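Local atomic coordinates of CELL division control protein 6 (Pyrobaculum aerophilum, PDB entry 1FNN), a protein that binds ADP together with a magnesium ion as a member of the Cdc6/Cdc18 family of AAA+ ATPases and is probably involved in regulating DNA replication. Residues Glu281-Leu286 and Asp374-Val379; Leu292-Ile297 and Gly346-Arg351. One frame throughout, in Å; residues are numbered along the deposited sequence.

Interaction 1: residues Glu281-Leu286 and Asp374-Val379; sequences EVLIGL and DTLEAV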
loop_
_atom_site.group_PDB
_atom_site.type_symbol
_atom_site.label_atom_id
_atom_site.label_comp_id
_atom_site.label_asym_id
_atom_site.label_seq_id
_atom_site.Cartn_x
_atom_site.Cartn_y
_atom_site.Cartn_z
ATOM N N GLU A 281 -6.508 19.112 -18.152
ATOM C CA GLU A 281 -6.106 20.410 -17.665
ATOM C C GLU A 281 -4.582 20.553 -17.648
ATOM O O GLU A 281 -4.075 21.611 -18.020
ATOM C CB GLU A 281 -6.624 20.635 -16.245
ATOM C CG GLU A 281 -8.131 20.645 -16.081
ATOM C CD GLU A 281 -8.549 20.816 -14.625
ATOM O OE1 GLU A 281 -7.642 20.940 -13.767
ATOM O OE2 GLU A 281 -9.769 20.827 -14.349
ATOM N N VAL A 282 -3.891 19.507 -17.199
ATOM C CA VAL A 282 -2.428 19.579 -17.152
ATOM C C VAL A 282 -1.845 19.479 -18.551
ATOM O O VAL A 282 -0.975 20.313 -18.860
ATOM C CB VAL A 282 -1.777 18.568 -16.198
ATOM C CG1 VAL A 282 -0.255 18.622 -16.293
ATOM C CG2 VAL A 282 -2.217 18.865 -14.763
ATOM N N LEU A 283 -2.547 18.833 -19.484
ATOM C CA LEU A 283 -2.029 18.794 -20.841
ATOM C C LEU A 283 -2.122 20.159 -21.524
ATOM O O LEU A 283 -1.187 20.570 -22.228
ATOM C CB LEU A 283 -2.755 17.741 -21.682
ATOM C CG LEU A 283 -2.570 16.285 -21.131
ATOM C CD1 LEU A 283 -3.234 15.314 -22.078
ATOM C CD2 LEU A 283 -1.093 15.952 -21.006
ATOM N N ILE A 284 -3.216 20.857 -21.305
ATOM C CA ILE A 284 -3.511 22.098 -22.035
ATOM C C ILE A 284 -2.398 23.130 -21.864
ATOM O O ILE A 284 -1.955 23.743 -22.843
ATOM C CB ILE A 284 -4.878 22.664 -21.578
ATOM C CG1 ILE A 284 -6.016 21.875 -22.226
ATOM C CG2 ILE A 284 -5.012 24.148 -21.908
ATOM C CD1 ILE A 284 -7.393 22.243 -21.719
ATOM N N GLY A 285 -1.919 23.263 -20.639
ATOM C CA GLY A 285 -0.838 24.128 -20.263
ATOM C C GLY A 285 0.544 23.775 -20.779
ATOM O O GLY A 285 1.378 24.680 -20.736
ATOM N N LEU A 286 0.863 22.577 -21.256
ATOM C CA LEU A 286 2.212 22.318 -21.746
ATOM C C LEU A 286 2.463 23.274 -22.927
ATOM O O LEU A 286 1.608 23.394 -23.823
ATOM C CB LEU A 286 2.361 20.861 -22.214
ATOM C CG LEU A 286 1.937 19.829 -21.126
ATOM C CD1 LEU A 286 2.086 18.405 -21.623
ATOM C CD2 LEU A 286 2.661 20.040 -19.805
ATOM N N ASP A 374 -4.511 5.185 -26.818
ATOM C CA ASP A 374 -5.395 5.600 -27.902
ATOM C C ASP A 374 -6.138 6.856 -27.492
ATOM O O ASP A 374 -6.107 7.857 -28.235
ATOM C CB ASP A 374 -6.379 4.535 -28.411
ATOM C CG ASP A 374 -5.634 3.484 -29.201
ATOM O OD1 ASP A 374 -4.420 3.611 -29.442
ATOM O OD2 ASP A 374 -6.263 2.488 -29.607
ATOM N N THR A 375 -6.510 6.916 -26.220
ATOM C CA THR A 375 -7.250 8.065 -25.725
ATOM C C THR A 375 -6.312 9.242 -25.404
ATOM O O THR A 375 -6.669 10.392 -25.702
ATOM C CB THR A 375 -8.090 7.632 -24.518
ATOM O OG1 THR A 375 -9.264 6.959 -25.054
ATOM C CG2 THR A 375 -8.568 8.784 -23.669
ATOM N N LEU A 376 -5.095 8.954 -24.963
ATOM C CA LEU A 376 -4.142 10.028 -24.685
ATOM C C LEU A 376 -3.780 10.715 -26.013
ATOM O O LEU A 376 -3.599 11.914 -26.100
ATOM C CB LEU A 376 -2.895 9.417 -24.032
ATOM C CG LEU A 376 -1.770 10.409 -23.729
ATOM C CD1 LEU A 376 -2.354 11.631 -23.009
ATOM C CD2 LEU A 376 -0.646 9.811 -22.909
ATOM N N GLU A 377 -3.396 9.887 -26.965
ATOM C CA GLU A 377 -3.106 10.240 -28.324
ATOM C C GLU A 377 -4.187 11.101 -28.970
ATOM O O GLU A 377 -3.827 12.179 -29.495
ATOM C CB GLU A 377 -2.849 9.027 -29.245
ATOM C CG GLU A 377 -2.367 9.564 -30.610
ATOM C CD GLU A 377 -2.096 8.481 -31.615
ATOM O OE1 GLU A 377 -1.213 8.626 -32.480
ATOM O OE2 GLU A 377 -2.759 7.431 -31.585
ATOM N N ALA A 378 -5.455 10.803 -28.790
ATOM C CA ALA A 378 -6.547 11.621 -29.277
ATOM C C ALA A 378 -6.617 12.970 -28.584
ATOM O O ALA A 378 -6.991 13.974 -29.232
ATOM C CB ALA A 378 -7.908 10.888 -29.149
ATOM N N VAL A 379 -6.477 13.024 -27.265
ATOM C CA VAL A 379 -6.603 14.288 -26.557
ATOM C C VAL A 379 -5.422 15.231 -26.877
ATOM O O VAL A 379 -5.665 16.423 -27.127
ATOM C CB VAL A 379 -6.681 14.138 -25.032
ATOM C CG1 VAL A 379 -6.701 15.493 -24.357
ATOM C CG2 VAL A 379 -7.927 13.342 -24.635
#

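Interaction 2: residues Leu292-Ile297 and Gly346-Arg351; sequences LFLLAI and GIVETR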
loop_
_atom_site.group_PDB
_atom_site.type_symbol
_atom_site.label_atom_id
_atom_site.label_comp_id
_atom_site.label_asym_id
_atom_site.label_seq_id
_atom_site.Cartn_x
_atom_site.Cartn_y
_atom_site.Cartn_z
ATOM N N LEU A 292 4.165 18.098 -28.533
ATOM C CA LEU A 292 4.661 17.375 -29.673
ATOM C C LEU A 292 5.597 16.252 -29.191
ATOM O O LEU A 292 5.538 15.154 -29.745
ATOM C CB LEU A 292 5.456 18.327 -30.629
ATOM C CG LEU A 292 4.538 19.374 -31.349
ATOM C CD1 LEU A 292 5.402 20.426 -32.070
ATOM C CD2 LEU A 292 3.621 18.674 -32.335
ATOM N N PHE A 293 6.448 16.557 -28.234
ATOM C CA PHE A 293 7.341 15.523 -27.707
ATOM C C PHE A 293 6.495 14.432 -26.964
ATOM O O PHE A 293 6.806 13.272 -27.173
ATOM C CB PHE A 293 8.270 16.163 -26.693
ATOM C CG PHE A 293 9.396 15.224 -26.292
ATOM C CD1 PHE A 293 10.205 14.635 -27.225
ATOM C CD2 PHE A 293 9.587 14.970 -24.938
ATOM C CE1 PHE A 293 11.234 13.775 -26.858
ATOM C CE2 PHE A 293 10.618 14.107 -24.552
ATOM C CZ PHE A 293 11.431 13.518 -25.509
ATOM N N LEU A 294 5.470 14.825 -26.221
ATOM C CA LEU A 294 4.641 13.804 -25.566
ATOM C C LEU A 294 3.918 12.981 -26.612
ATOM O O LEU A 294 3.967 11.722 -26.610
ATOM C CB LEU A 294 3.658 14.466 -24.598
ATOM C CG LEU A 294 2.647 13.503 -23.930
ATOM C CD1 LEU A 294 3.402 12.476 -23.065
ATOM C CD2 LEU A 294 1.689 14.320 -23.074
ATOM N N LEU A 295 3.371 13.661 -27.668
ATOM C CA LEU A 295 2.830 12.909 -28.789
ATOM C C LEU A 295 3.845 11.952 -29.364
ATOM O O LEU A 295 3.521 10.786 -29.723
ATOM C CB LEU A 295 2.307 13.805 -29.943
ATOM C CG LEU A 295 1.685 13.120 -31.142
ATOM C CD1 LEU A 295 0.592 12.115 -30.693
ATOM C CD2 LEU A 295 0.996 14.163 -32.037
ATOM N N ALA A 296 5.117 12.357 -29.476
ATOM C CA ALA A 296 6.109 11.479 -30.057
ATOM C C ALA A 296 6.302 10.198 -29.165
ATOM O O ALA A 296 6.724 9.153 -29.663
ATOM C CB ALA A 296 7.458 12.197 -30.065
ATOM N N ILE A 297 6.419 10.410 -27.876
ATOM C CA ILE A 297 6.623 9.292 -26.916
ATOM C C ILE A 297 5.431 8.354 -27.065
ATOM O O ILE A 297 5.563 7.140 -27.177
ATOM C CB ILE A 297 6.713 9.867 -25.499
ATOM C CG1 ILE A 297 8.018 10.665 -25.302
ATOM C CG2 ILE A 297 6.632 8.740 -24.447
ATOM C CD1 ILE A 297 7.995 11.479 -24.010
ATOM N N GLY A 346 4.151 13.684 -13.529
ATOM C CA GLY A 346 3.468 12.376 -13.425
ATOM C C GLY A 346 2.847 11.941 -14.738
ATOM O O GLY A 346 2.158 10.916 -14.786
ATOM N N ILE A 347 3.196 12.614 -15.851
ATOM C CA ILE A 347 2.629 12.250 -17.146
ATOM C C ILE A 347 3.313 11.048 -17.742
ATOM O O ILE A 347 2.731 10.193 -18.412
ATOM C CB ILE A 347 2.669 13.465 -18.134
ATOM C CG1 ILE A 347 1.803 14.577 -17.560
ATOM C CG2 ILE A 347 2.117 13.075 -19.503
ATOM C CD1 ILE A 347 1.955 15.937 -18.240
ATOM N N VAL A 348 4.635 10.970 -17.548
ATOM C CA VAL A 348 5.494 9.897 -18.042
ATOM C C VAL A 348 6.323 9.373 -16.861
ATOM O O VAL A 348 6.418 10.108 -15.871
ATOM C CB VAL A 348 6.347 10.666 -19.071
ATOM C CG1 VAL A 348 7.784 10.842 -18.672
ATOM C CG2 VAL A 348 6.045 10.317 -20.514
ATOM N N GLU A 349 6.825 8.145 -16.932
ATOM C CA GLU A 349 7.765 7.701 -15.892
ATOM C C GLU A 349 9.074 7.412 -16.554
ATOM O O GLU A 349 9.055 6.979 -17.723
ATOM C CB GLU A 349 7.190 6.421 -15.205
ATOM C CG GLU A 349 5.895 6.789 -14.446
ATOM C CD GLU A 349 4.650 6.661 -15.311
ATOM O OE1 GLU A 349 4.521 5.754 -16.162
ATOM O OE2 GLU A 349 3.725 7.494 -15.164
ATOM N N THR A 350 10.220 7.634 -15.915
ATOM C CA THR A 350 11.475 7.312 -16.592
ATOM C C THR A 350 12.327 6.437 -15.683
ATOM O O THR A 350 12.159 6.492 -14.468
ATOM C CB THR A 350 12.325 8.576 -16.932
ATOM O OG1 THR A 350 12.628 9.255 -15.731
ATOM C CG2 THR A 350 11.517 9.530 -17.822
ATOM N N ARG A 351 13.239 5.688 -16.264
ATOM C CA ARG A 351 14.149 4.863 -15.481
ATOM C C ARG A 351 15.475 4.860 -16.269
ATOM O O ARG A 351 15.413 4.831 -17.492
ATOM C CB ARG A 351 13.837 3.392 -15.333
ATOM C CG ARG A 351 12.605 2.684 -15.763
ATOM C CD ARG A 351 12.692 1.173 -15.425
ATOM N NE ARG A 351 13.261 1.009 -14.112
ATOM C CZ ARG A 351 12.747 0.966 -12.904
ATOM N NH1 ARG A 351 11.449 1.080 -12.689
ATOM N NH2 ARG A 351 13.565 0.799 -11.862
#

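Interaction 1: residues Glu281-Leu286 and Asp374-Val379
L283 reaches out from helix 280-285 with one methyl, CD1, which touches L376 and V379 of segment 374-379. Its CD1 lies 3.9 Å from CD1 of L376 and 4.2 Å from CG1 of V379, both distances of van der Waals contact. L376 and V379 are three residues apart, so they project from adjacent turns of one helix, and the leucine methyl touches a branch of each. L283 and V379 cross at about a right angle, whereas L283 meets L376 at a slant. The CB of L376 does not aim at the partner helix; its CG stands anti to the backbone N (chi1 178°), and the second torsion of 49° then carries CD1 across to the leucine. The backbones stay well separated, with the CA atoms of L283 and V379 8.6 Å apart as the nearest pair. Beyond the two segments, I380 and L383 of the same helix 373-387 extend the contact with L283. L283 and L376 are buried, while V379 lies nearer the surface. No hydrogen bond or salt bridge joins the segments, and they bury just 92 Å² between them; the contact therefore rests on methyl-to-methyl dispersion and on the burial of apolar surface.

Interaction 2: residues Leu292-Ile297 and Gly346-Arg351
Helix 288-304 and the chain entering strand 349-352 approach most closely at L294 and V348, whose CA atoms are 8.5 Å apart, a spacing bridged by side chains with no hydrogen bond across. The closest side-chain approach is between L294 and I347: CG2 of I347 sits at the fork of the leucine, 3.8 Å from L294 CD2 and equally near L294 CD1. The two side chains cross at about a right angle. A single branch methyl of the isoleucine, CG2, thus serves both methyls of the leucine. L294 carries its CG anti to the backbone N (chi1 175°), and this sends the forked end out from the helix to receive that methyl. One turn further on, CD1 of I297 lies 4.2 Å from CG2 of V348, again nearly perpendicular. The same V348 CG2 is 4.3 Å from CD1 of L294, so it touches both helix residues. All four touching residues are buried, and together the segments cover 144 Å². Helix 332-344 adds to this apolar layer, with L342 on I347 and L339 on V348, while I368 touches both I297 and V348. G346 ends that helix in a Schellman motif with positive phi (81°), after which I347 and V348 turn inward and the chain extends into the strand. There E349 and R351 pair by backbone hydrogen bonds with S367 and L365 of strand 364-367. Helix 288-304 thus packs on the connection leading from helix 332-344 into strand 349-352; three helices, 288-304, 311-324 and 332-344, followed by the beta hairpin of strands 349-352 and 364-367 fit a winged-helix domain, the family assigned to this C-terminal region of Cdc6, with the hairpin as its wing.

In the fold
Both interactions lie in the C-terminal winged-helix domain, away from the nucleotide site, with their centres 11 Å apart. Both segments of interaction 2 fall between the two segments of interaction 1 along the chain: the order is 281-286, 292-297, 346-351, 374-379. Helices 280-285 and 288-304 follow one another directly, and the two contacts touch. L283 CD2 meets L294 CD2 at 3.8 Å, and V282 CG1 lies 4.0 Å from I347 CD1; E377 CG is 3.9 Å from L295 CD1. After strand 364-367 the chain returns in helix 373-387, which packs against helices 280-285 and 288-304 and joins both contacts in one continuous apolar interior.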